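Local structure of geranyltranstransferase (3NPK) at residues L183-G186 against C187-C190; L138-A142 against G143-M147; P95-H98 against K99-E103. The protein probably catalyses the addition of isopentenyl diphosphate to geranyl diphosphate, giving farnesyl diphosphate and pyrophosphate in isoprenoid biosynthesis. One frame throughout, in Å; residues are numbered along the deposited sequence.

Contact 1 (L183-G186 against C187-C190)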
ATOM      1  N   LEU A 183      11.694   6.914 -13.225  1.00  8.43           N
ATOM      2  CA  LEU A 183      11.965   7.807 -14.354  1.00  8.75           C
ATOM      3  C   LEU A 183      10.670   8.401 -14.912  1.00  8.63           C
ATOM      4  O   LEU A 183      10.590   9.615 -15.129  1.00  9.50           O
ATOM      5  CB  LEU A 183      12.720   7.062 -15.453  1.00  9.78           C
ATOM      6  CG  LEU A 183      14.166   6.750 -15.081  1.00  9.88           C
ATOM      7  CD1 LEU A 183      14.762   5.650 -15.979  1.00 12.16           C
ATOM      8  CD2 LEU A 183      15.034   8.025 -15.125  1.00 10.68           C
ATOM      9  N   LYS A 184       9.654   7.559 -15.128  1.00  8.97           N
ATOM     10  CA  LYS A 184       8.394   8.044 -15.703  1.00  8.69           C
ATOM     11  C   LYS A 184       7.712   9.055 -14.772  1.00  8.96           C
ATOM     12  O   LYS A 184       7.146  10.045 -15.220  1.00 10.13           O
ATOM     13  CB  LYS A 184       7.431   6.890 -16.009  1.00 10.78           C
ATOM     14  CG  LYS A 184       6.166   7.369 -16.753  1.00 15.19           C
ATOM     15  CD  LYS A 184       5.281   6.247 -17.195  1.00 17.40           C
ATOM     16  CE  LYS A 184       4.079   6.821 -17.973  1.00 19.17           C
ATOM     17  NZ  LYS A 184       3.106   5.796 -18.386  1.00 21.52           N
HETATM   18  N   MSE A 185       7.781   8.806 -13.471  1.00  8.52           N
HETATM   19  CA  MSE A 185       7.203   9.729 -12.504  1.00  8.10           C
HETATM   20  C   MSE A 185       7.898  11.102 -12.551  1.00  8.00           C
HETATM   21  O   MSE A 185       7.241  12.148 -12.414  1.00  8.72           O
HETATM   22  CB  MSE A 185       7.263   9.112 -11.106  1.00 10.18           C
HETATM   23  CG  MSE A 185       6.268   7.961 -10.995  1.00 10.47           C
HETATM   24 SE   MSE A 185       6.478   6.858  -9.411  1.00 15.28          SE
HETATM   25  CE  MSE A 185       5.565   8.011  -8.136  1.00 12.86           C
ATOM     26  N   GLY A 186       9.212  11.117 -12.754  1.00  9.22           N
ATOM     27  CA  GLY A 186       9.892  12.396 -12.970  1.00  9.77           C
ATOM     28  C   GLY A 186       9.284  13.124 -14.173  1.00  9.72           C
ATOM     29  O   GLY A 186       9.038  14.340 -14.135  1.00  9.81           O
ATOM     30  N   CYS A 187       9.010  12.382 -15.237  1.00  9.69           N
ATOM     31  CA  CYS A 187       8.425  12.971 -16.441  1.00  9.94           C
ATOM     32  C   CYS A 187       7.025  13.507 -16.145  1.00  9.78           C
ATOM     33  O   CYS A 187       6.643  14.596 -16.612  1.00 10.90           O
ATOM     34  CB  CYS A 187       8.359  11.934 -17.568  1.00 12.07           C
ATOM     35  SG  CYS A 187       9.964  11.352 -18.142  1.00 12.81           S
ATOM     36  N   GLU A 188       6.253  12.746 -15.374  1.00  9.79           N
ATOM     37  CA  GLU A 188       4.886  13.152 -15.064  1.00  9.77           C
ATOM     38  C   GLU A 188       4.842  14.420 -14.213  1.00  9.31           C
ATOM     39  O   GLU A 188       3.994  15.296 -14.436  1.00 10.77           O
ATOM     40  CB  GLU A 188       4.109  12.003 -14.423  1.00 10.02           C
ATOM     41  CG  GLU A 188       3.830  10.888 -15.466  1.00 11.79           C
ATOM     42  CD  GLU A 188       3.200   9.626 -14.908  1.00 13.67           C
ATOM     43  OE1 GLU A 188       3.501   9.230 -13.754  1.00 13.28           O
ATOM     44  OE2 GLU A 188       2.392   9.021 -15.653  1.00 16.30           O
ATOM     45  N   ILE A 189       5.749  14.534 -13.244  1.00  9.68           N
ATOM     46  CA  ILE A 189       5.854  15.781 -12.472  1.00 10.43           C
ATOM     47  C   ILE A 189       6.035  16.988 -13.404  1.00 10.03           C
ATOM     48  O   ILE A 189       5.432  18.063 -13.199  1.00 11.28           O
ATOM     49  CB  ILE A 189       7.021  15.707 -11.475  1.00 10.53           C
ATOM     50  CG1 ILE A 189       6.680  14.727 -10.357  1.00 11.14           C
ATOM     51  CG2 ILE A 189       7.348  17.086 -10.889  1.00 11.10           C
ATOM     52  CD1 ILE A 189       7.905  14.247  -9.577  1.00 10.63           C
ATOM     53  N   CYS A 190       6.863  16.803 -14.428  1.00 11.03           N
ATOM     54  CA  CYS A 190       7.191  17.863 -15.379  1.00 12.07           C
ATOM     55  C   CYS A 190       6.169  18.028 -16.498  1.00 12.44           C
ATOM     56  O   CYS A 190       6.320  18.916 -17.354  1.00 12.84           O
ATOM     57  CB  CYS A 190       8.556  17.578 -15.996  1.00 13.02           C
ATOM     58  SG  CYS A 190       9.893  17.594 -14.799  1.00 14.89           S
TER
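Leu-183 to Cys-190 form the closing turns of helix 164-189, where four consecutive i+4 to i backbone hydrogen bonds join Cys-187, Glu-188, Ile-189 and Cys-190 to Leu-183, Lys-184, Met-185 and Gly-186. The bond from Glu-188 N to Lys-184 O is 2.8 Å long and lies in the carbonyl plane, whereas that from Cys-190 N to Gly-186 O is longer, 3.3 Å. On the flank, the side chains of Lys-184 and Glu-188 cross at a slant. With CG anti to its backbone N (chi1 -174°) and every later torsion extended, Lys-184 runs straight out, while Glu-188 keeps CG beside its own backbone N (chi1 -70°), which brings that carbon to 3.4 Å from Lys-184 O. The two chains meet through the lysine methylene, CE approaching OE2 of Glu-188 to 3.6 Å. The ammonium itself lies beyond, NZ 4.3 Å from OE2, too far for a salt bridge. OE1, the other carboxylate oxygen, is hydrogen-bonded to Thr-137 OG1 on helix 128-142. Nearby, CG of selenomethionine Met-185 is 4.1 Å from Glu-188 OE1, and the rest of that side chain leaves for Leu-47, Leu-69 and Leu-134. Ile-189 places CG1 3.3 Å from Met-185 O, and its side chain packs on Leu-47, Ala-62 and Val-65. Leu-183 and Cys-187 instead meet Ile-200 of helix 194-220. The segment thus belongs to the interior of an all-helical prenyltransferase fold, its side chains packing on four helices, 42-54, 59-80, 128-142 and 194-220. Its one charged pair is a loose one: Lys-184 probably gives Glu-188 some electrostatic stabilisation, while the hydrogen bond to Thr-137 OG1 gives the carboxylate a direct partner.

Contact 2 (L138-A142 against G143-M147); sequences LAFNA and GLNGM
Ala-139 O accepts from both Gly-143 N and a water where helix 128-142 gives way to a turn. The amide bond is weak, 3.1 Å long with an angle of only 121° at the hydrogen; the water donates over 2.9 Å. That water in turn accepts from two groups of Asn-145, the backbone N and the amide ND2, the latter at 3.0 Å, and so ties the last full helical turn to the type I beta turn of Gly-143 to Gly-146. The water bond at ND2 and the Phe-140 ring together help set the Asn-145 carboxamide, which is stacked on the ring with its plane 4° from that of the ring. CB of Asn-145 sits above the ring centre in a CH-pi contact, 3.5 Å from the centroid, and CG comes to 3.4 Å from Phe-140 CE2. With CG anti to the backbone N (chi1 -179°), Phe-140 brings its ring face against Asn-145. Farther on, Met-147 N bonds to Asn-141 O over 2.9 Å, and Gly-146 CA makes a C-H...O contact with the same oxygen, so Asn-141 O receives the start of the next helix. The selenomethionine side chain of Met-147 curls its CE to 3.4 Å from Ala-142 O. The connection from helix 128-142 to helix 147-156 is packed by several elements: Phe-140 and Asn-141 touch Arg-177 of helix 164-189, Ala-142 and Met-147 rest on helix 59-80, and Ala-139 meets Leu-119 of the second subunit.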
ATOM      1  N   LEU A 138       2.804   4.683  -9.709  1.00  8.37           N
ATOM      2  CA  LEU A 138       3.414   3.973  -8.587  1.00  8.63           C
ATOM      3  C   LEU A 138       2.648   2.705  -8.231  1.00  8.24           C
ATOM      4  O   LEU A 138       3.259   1.652  -8.019  1.00  8.62           O
ATOM      5  CB  LEU A 138       3.509   4.872  -7.361  1.00  8.40           C
ATOM      6  CG  LEU A 138       4.312   4.292  -6.188  1.00  9.35           C
ATOM      7  CD1 LEU A 138       5.758   4.008  -6.595  1.00 10.68           C
ATOM      8  CD2 LEU A 138       4.272   5.293  -5.022  1.00 11.13           C
ATOM      9  N   ALA A 139       1.321   2.787  -8.142  1.00  7.10           N
ATOM     10  CA  ALA A 139       0.548   1.614  -7.713  1.00  7.12           C
ATOM     11  C   ALA A 139       0.566   0.495  -8.761  1.00  9.14           C
ATOM     12  O   ALA A 139       0.530  -0.685  -8.420  1.00  9.37           O
ATOM     13  CB  ALA A 139      -0.894   1.996  -7.366  1.00  8.75           C
ATOM     14  N   PHE A 140       0.622   0.867 -10.035  1.00  8.91           N
ATOM     15  CA  PHE A 140       0.730  -0.138 -11.088  1.00  8.93           C
ATOM     16  C   PHE A 140       2.073  -0.851 -10.985  1.00  9.28           C
ATOM     17  O   PHE A 140       2.137  -2.083 -10.893  1.00 10.29           O
ATOM     18  CB  PHE A 140       0.581   0.506 -12.476  1.00  8.79           C
ATOM     19  CG  PHE A 140       0.663  -0.478 -13.611  1.00 10.25           C
ATOM     20  CD1 PHE A 140       1.884  -0.789 -14.206  1.00 11.61           C
ATOM     21  CD2 PHE A 140      -0.486  -1.080 -14.081  1.00 11.30           C
ATOM     22  CE1 PHE A 140       1.949  -1.686 -15.267  1.00 12.38           C
ATOM     23  CE2 PHE A 140      -0.429  -1.986 -15.148  1.00 12.71           C
ATOM     24  CZ  PHE A 140       0.782  -2.279 -15.735  1.00 12.50           C
ATOM     25  N   ASN A 141       3.154  -0.079 -10.959  1.00  8.41           N
ATOM     26  CA  ASN A 141       4.486  -0.678 -11.015  1.00  8.16           C
ATOM     27  C   ASN A 141       4.973  -1.325  -9.723  1.00  8.48           C
ATOM     28  O   ASN A 141       5.797  -2.250  -9.767  1.00  9.82           O
ATOM     29  CB  ASN A 141       5.499   0.337 -11.544  1.00  8.32           C
ATOM     30  CG  ASN A 141       5.277   0.625 -13.018  1.00  9.44           C
ATOM     31  OD1 ASN A 141       5.573  -0.210 -13.867  1.00 10.04           O
ATOM     32  ND2 ASN A 141       4.712   1.783 -13.321  1.00  9.48           N
ATOM     33  N   ALA A 142       4.483  -0.823  -8.589  1.00  8.15           N
ATOM     34  CA  ALA A 142       4.854  -1.368  -7.279  1.00  8.07           C
ATOM     35  C   ALA A 142       3.942  -2.488  -6.817  1.00  7.84           C
ATOM     36  O   ALA A 142       4.285  -3.209  -5.875  1.00  9.51           O
ATOM     37  CB  ALA A 142       4.859  -0.265  -6.230  1.00  9.90           C
ATOM     38  N   GLY A 143       2.785  -2.626  -7.458  1.00  8.54           N
ATOM     39  CA  GLY A 143       1.787  -3.572  -7.003  1.00  9.08           C
ATOM     40  C   GLY A 143       1.795  -4.882  -7.760  1.00  8.24           C
ATOM     41  O   GLY A 143       2.852  -5.322  -8.253  1.00  8.98           O
ATOM     42  N   LEU A 144       0.618  -5.505  -7.850  1.00  8.46           N
ATOM     43  CA  LEU A 144       0.513  -6.797  -8.523  1.00 10.34           C
ATOM     44  C   LEU A 144       0.880  -6.758 -10.013  1.00 10.14           C
ATOM     45  O   LEU A 144       1.240  -7.792 -10.587  1.00 11.67           O
ATOM     46  CB  LEU A 144      -0.864  -7.408  -8.308  1.00 13.19           C
ATOM     47  CG  LEU A 144      -2.051  -6.642  -8.866  1.00 14.48           C
ATOM     48  CD1 LEU A 144      -2.323  -7.079 -10.317  1.00 15.94           C
ATOM     49  CD2 LEU A 144      -3.273  -6.899  -7.996  1.00 14.82           C
ATOM     50  N   ASN A 145       0.806  -5.582 -10.642  1.00  8.77           N
ATOM     51  CA  ASN A 145       1.237  -5.470 -12.045  1.00  9.52           C
ATOM     52  C   ASN A 145       2.749  -5.353 -12.244  1.00 10.22           C
ATOM     53  O   ASN A 145       3.247  -5.274 -13.373  1.00 13.04           O
ATOM     54  CB  ASN A 145       0.539  -4.311 -12.732  1.00  9.98           C
ATOM     55  CG  ASN A 145      -0.901  -4.598 -12.971  1.00 12.02           C
ATOM     56  OD1 ASN A 145      -1.241  -5.382 -13.857  1.00 13.90           O
ATOM     57  ND2 ASN A 145      -1.767  -3.993 -12.173  1.00 12.86           N
ATOM     58  N   GLY A 146       3.492  -5.328 -11.149  1.00  8.85           N
ATOM     59  CA  GLY A 146       4.924  -5.136 -11.251  1.00  9.24           C
ATOM     60  C   GLY A 146       5.662  -5.849 -10.132  1.00  8.56           C
ATOM     61  O   GLY A 146       5.758  -7.082 -10.103  1.00  9.16           O
HETATM   62  N   MSE A 147       6.136  -5.067  -9.169  1.00  8.45           N
HETATM   63  CA  MSE A 147       7.003  -5.586  -8.128  1.00  8.56           C
HETATM   64  C   MSE A 147       6.432  -6.810  -7.415  1.00  7.93           C
HETATM   65  O   MSE A 147       7.165  -7.773  -7.178  1.00 10.35           O
HETATM   66  CB  MSE A 147       7.283  -4.472  -7.127  1.00 10.98           C
HETATM   67  CG  MSE A 147       8.286  -4.826  -6.060  1.00 12.68           C
HETATM   68 SE   MSE A 147       8.472  -3.289  -4.855  1.00 18.43          SE
HETATM   69  CE  MSE A 147       6.928  -3.683  -3.723  1.00 13.50           C
TER
HETATM   70  O   HOH W   1      -0.782  -3.054  -9.528  1.00 11.17           O

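Contact 3 (P95-H98 against K99-E103)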
ATOM      1  N   PRO A  95      20.829  -5.235  11.806  1.00 18.64           N
ATOM      2  CA  PRO A  95      19.909  -6.379  11.825  1.00 16.83           C
ATOM      3  C   PRO A  95      18.581  -6.029  11.174  1.00 15.68           C
ATOM      4  O   PRO A  95      18.142  -4.885  11.200  1.00 16.91           O
ATOM      5  CB  PRO A  95      19.711  -6.656  13.318  1.00 17.25           C
ATOM      6  CG  PRO A  95      20.969  -6.141  13.956  1.00 18.49           C
ATOM      7  CD  PRO A  95      21.330  -4.904  13.152  1.00 18.90           C
ATOM      8  N   THR A  96      17.950  -7.018  10.568  1.00 14.67           N
ATOM      9  CA  THR A  96      16.620  -6.822  10.013  1.00 14.63           C
ATOM     10  C   THR A  96      15.583  -6.570  11.110  1.00 13.86           C
ATOM     11  O   THR A  96      15.816  -6.895  12.289  1.00 14.64           O
ATOM     12  CB  THR A  96      16.226  -8.030   9.172  1.00 15.65           C
ATOM     13  OG1 THR A  96      16.609  -9.216   9.887  1.00 16.59           O
ATOM     14  CG2 THR A  96      16.955  -7.983   7.837  1.00 16.52           C
ATOM     15  N   LEU A  97      14.446  -5.976  10.742  1.00 13.62           N
ATOM     16  CA  LEU A  97      13.437  -5.620  11.746  1.00 13.90           C
ATOM     17  C   LEU A  97      12.902  -6.816  12.511  1.00 13.65           C
ATOM     18  O   LEU A  97      12.543  -6.698  13.680  1.00 14.86           O
ATOM     19  CB  LEU A  97      12.254  -4.873  11.126  1.00 14.90           C
ATOM     20  CG  LEU A  97      12.516  -3.428  10.711  1.00 16.93           C
ATOM     21  CD1 LEU A  97      11.225  -2.839  10.147  1.00 16.89           C
ATOM     22  CD2 LEU A  97      13.074  -2.601  11.857  1.00 19.73           C
ATOM     23  N   HIS A  98      12.809  -7.968  11.857  1.00 13.33           N
ATOM     24  CA  HIS A  98      12.245  -9.105  12.570  1.00 13.75           C
ATOM     25  C   HIS A  98      13.244  -9.676  13.575  1.00 14.10           C
ATOM     26  O   HIS A  98      12.848 -10.392  14.485  1.00 16.45           O
ATOM     27  CB  HIS A  98      11.725 -10.179  11.609  1.00 13.50           C
ATOM     28  CG  HIS A  98      12.774 -10.738  10.712  1.00 13.37           C
ATOM     29  ND1 HIS A  98      13.123 -10.145   9.518  1.00 13.62           N
ATOM     30  CD2 HIS A  98      13.571 -11.822  10.844  1.00 14.01           C
ATOM     31  CE1 HIS A  98      14.078 -10.854   8.943  1.00 13.37           C
ATOM     32  NE2 HIS A  98      14.370 -11.875   9.731  1.00 14.46           N
ATOM     33  N   LYS A  99      14.525  -9.352  13.411  1.00 12.96           N
ATOM     34  CA  LYS A  99      15.537  -9.742  14.399  1.00 14.76           C
ATOM     35  C   LYS A  99      15.632  -8.729  15.540  1.00 15.59           C
ATOM     36  O   LYS A  99      15.736  -9.113  16.707  1.00 17.88           O
ATOM     37  CB  LYS A  99      16.900  -9.893  13.728  1.00 16.81           C
ATOM     38  CG  LYS A  99      16.932 -10.907  12.574  1.00 19.73           C
ATOM     39  CD  LYS A  99      16.709 -12.321  13.060  1.00 22.81           C
ATOM     40  CE  LYS A  99      17.802 -12.722  14.042  1.00 25.36           C
ATOM     41  NZ  LYS A  99      17.738 -14.167  14.410  1.00 28.30           N
ATOM     42  N   SER A 100      15.610  -7.439  15.216  1.00 14.97           N
ATOM     43  CA  SER A 100      15.694  -6.403  16.248  1.00 16.39           C
ATOM     44  C   SER A 100      14.430  -6.302  17.077  1.00 14.94           C
ATOM     45  O   SER A 100      14.491  -6.017  18.282  1.00 15.98           O
ATOM     46  CB  SER A 100      15.989  -5.039  15.636  1.00 19.07           C
ATOM     47  OG  SER A 100      17.345  -4.959  15.251  1.00 21.58           O
ATOM     48  N   TYR A 101      13.287  -6.501  16.426  1.00 14.66           N
ATOM     49  CA  TYR A 101      11.992  -6.421  17.083  1.00 14.40           C
ATOM     50  C   TYR A 101      11.311  -7.785  17.082  1.00 15.71           C
ATOM     51  O   TYR A 101      11.603  -8.621  17.939  1.00 18.65           O
ATOM     52  CB  TYR A 101      11.143  -5.320  16.448  1.00 13.58           C
ATOM     53  CG  TYR A 101      11.777  -3.970  16.660  1.00 13.49           C
ATOM     54  CD1 TYR A 101      12.450  -3.319  15.633  1.00 16.59           C
ATOM     55  CD2 TYR A 101      11.730  -3.358  17.910  1.00 14.09           C
ATOM     56  CE1 TYR A 101      13.052  -2.080  15.845  1.00 17.66           C
ATOM     57  CE2 TYR A 101      12.319  -2.132  18.131  1.00 15.11           C
ATOM     58  CZ  TYR A 101      12.981  -1.494  17.100  1.00 17.29           C
ATOM     59  OH  TYR A 101      13.569  -0.264  17.338  1.00 20.76           O
ATOM     60  N   ASP A 102      10.437  -8.023  16.119  1.00 14.59           N
ATOM     61  CA  ASP A 102       9.813  -9.328  15.945  1.00 14.77           C
ATOM     62  C   ASP A 102       9.151  -9.376  14.570  1.00 13.70           C
ATOM     63  O   ASP A 102       9.114  -8.372  13.866  1.00 12.74           O
ATOM     64  CB  ASP A 102       8.804  -9.629  17.070  1.00 17.04           C
ATOM     65  CG  ASP A 102       7.800  -8.506  17.296  1.00 20.36           C
ATOM     66  OD1 ASP A 102       7.315  -7.933  16.323  1.00 18.99           O
ATOM     67  OD2 ASP A 102       7.475  -8.197  18.461  1.00 25.67           O
ATOM     68  N   GLU A 103       8.647 -10.538  14.175  1.00 13.27           N
ATOM     69  CA  GLU A 103       8.090 -10.666  12.829  1.00 13.68           C
ATOM     70  C   GLU A 103       6.873  -9.792  12.663  1.00 11.77           C
ATOM     71  O   GLU A 103       6.671  -9.214  11.602  1.00 11.24           O
ATOM     72  CB  GLU A 103       7.721 -12.115  12.534  1.00 17.10           C
ATOM     73  CG  GLU A 103       8.925 -12.972  12.223  1.00 22.70           C
ATOM     74  CD  GLU A 103       8.543 -14.398  11.928  1.00 27.79           C
ATOM     75  OE1 GLU A 103       7.356 -14.653  11.625  1.00 30.02           O
ATOM     76  OE2 GLU A 103       9.434 -15.266  12.019  1.00 30.95           O
TER
HETATM   77  O   HOH W   2      18.383  -3.275  13.405  1.00 26.76           O
HETATM   78  O   HOH W   3      13.277 -11.480  17.056  1.00 33.65           O
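Lys-99 reaches back over Thr-96, the N-cap residue of the single-turn helix 97-100 that joins the short 90-91/94-95 hairpin to helix 103-122. Its CB lies 3.5 Å from Thr-96 O, CG comes to 3.2 Å from Thr-96 OG1, and CD rests against the His-98 ring, 3.9 Å from CD2. Bends at chi2 (-67°) and chi3 (-61°) wrap the chain round these groups; beyond CD, CE and NZ lead away from segment 95-98. Thr-96 OG1 does not cap this helix; it is hydrogen-bonded to Ala-88 O and lies over one face of the His-98 imidazole. Thr-96 O opens the helix, accepting Ser-100 N nearly along the C=O direction (C=O...N 164°) and Lys-99 N from well above the carbonyl plane. On the inner side Leu-97 CD2 meets the edge of the Tyr-101 ring, which stacks on Phe-26. Thr-96 also touches Asp-81, probably part of the family's first aspartate-rich motif. At the far end, Asp-102 starts the next helix, where OD1 bonds to Thr-105. Outside, a water donates to Pro-95 O at 2.7 Å and lies 2.7 Å from Ser-100 OG, spanning the turn.

How the contacts relate
Contacts 1 and 2 are buried, whereas contact 3 is partly exposed, far from the chain's centre and on the opposite side of it from contact 1. The first two share neighbours: helix 59-80 packs on both, and they touch directly where CE of Met-185 meets CB of Leu-138 at 3.8 Å. Contact 1 is regular helix with apolar packing, contact 2 a helix end and turn held together by a water and an amide-ring stack, and contact 3 a single helical turn bordered by waters. Contact 3 stands apart, its centre about 26 Å from that of contact 2, and comes within reach of the second subunit with one residue, Glu-103, against six of contact 2.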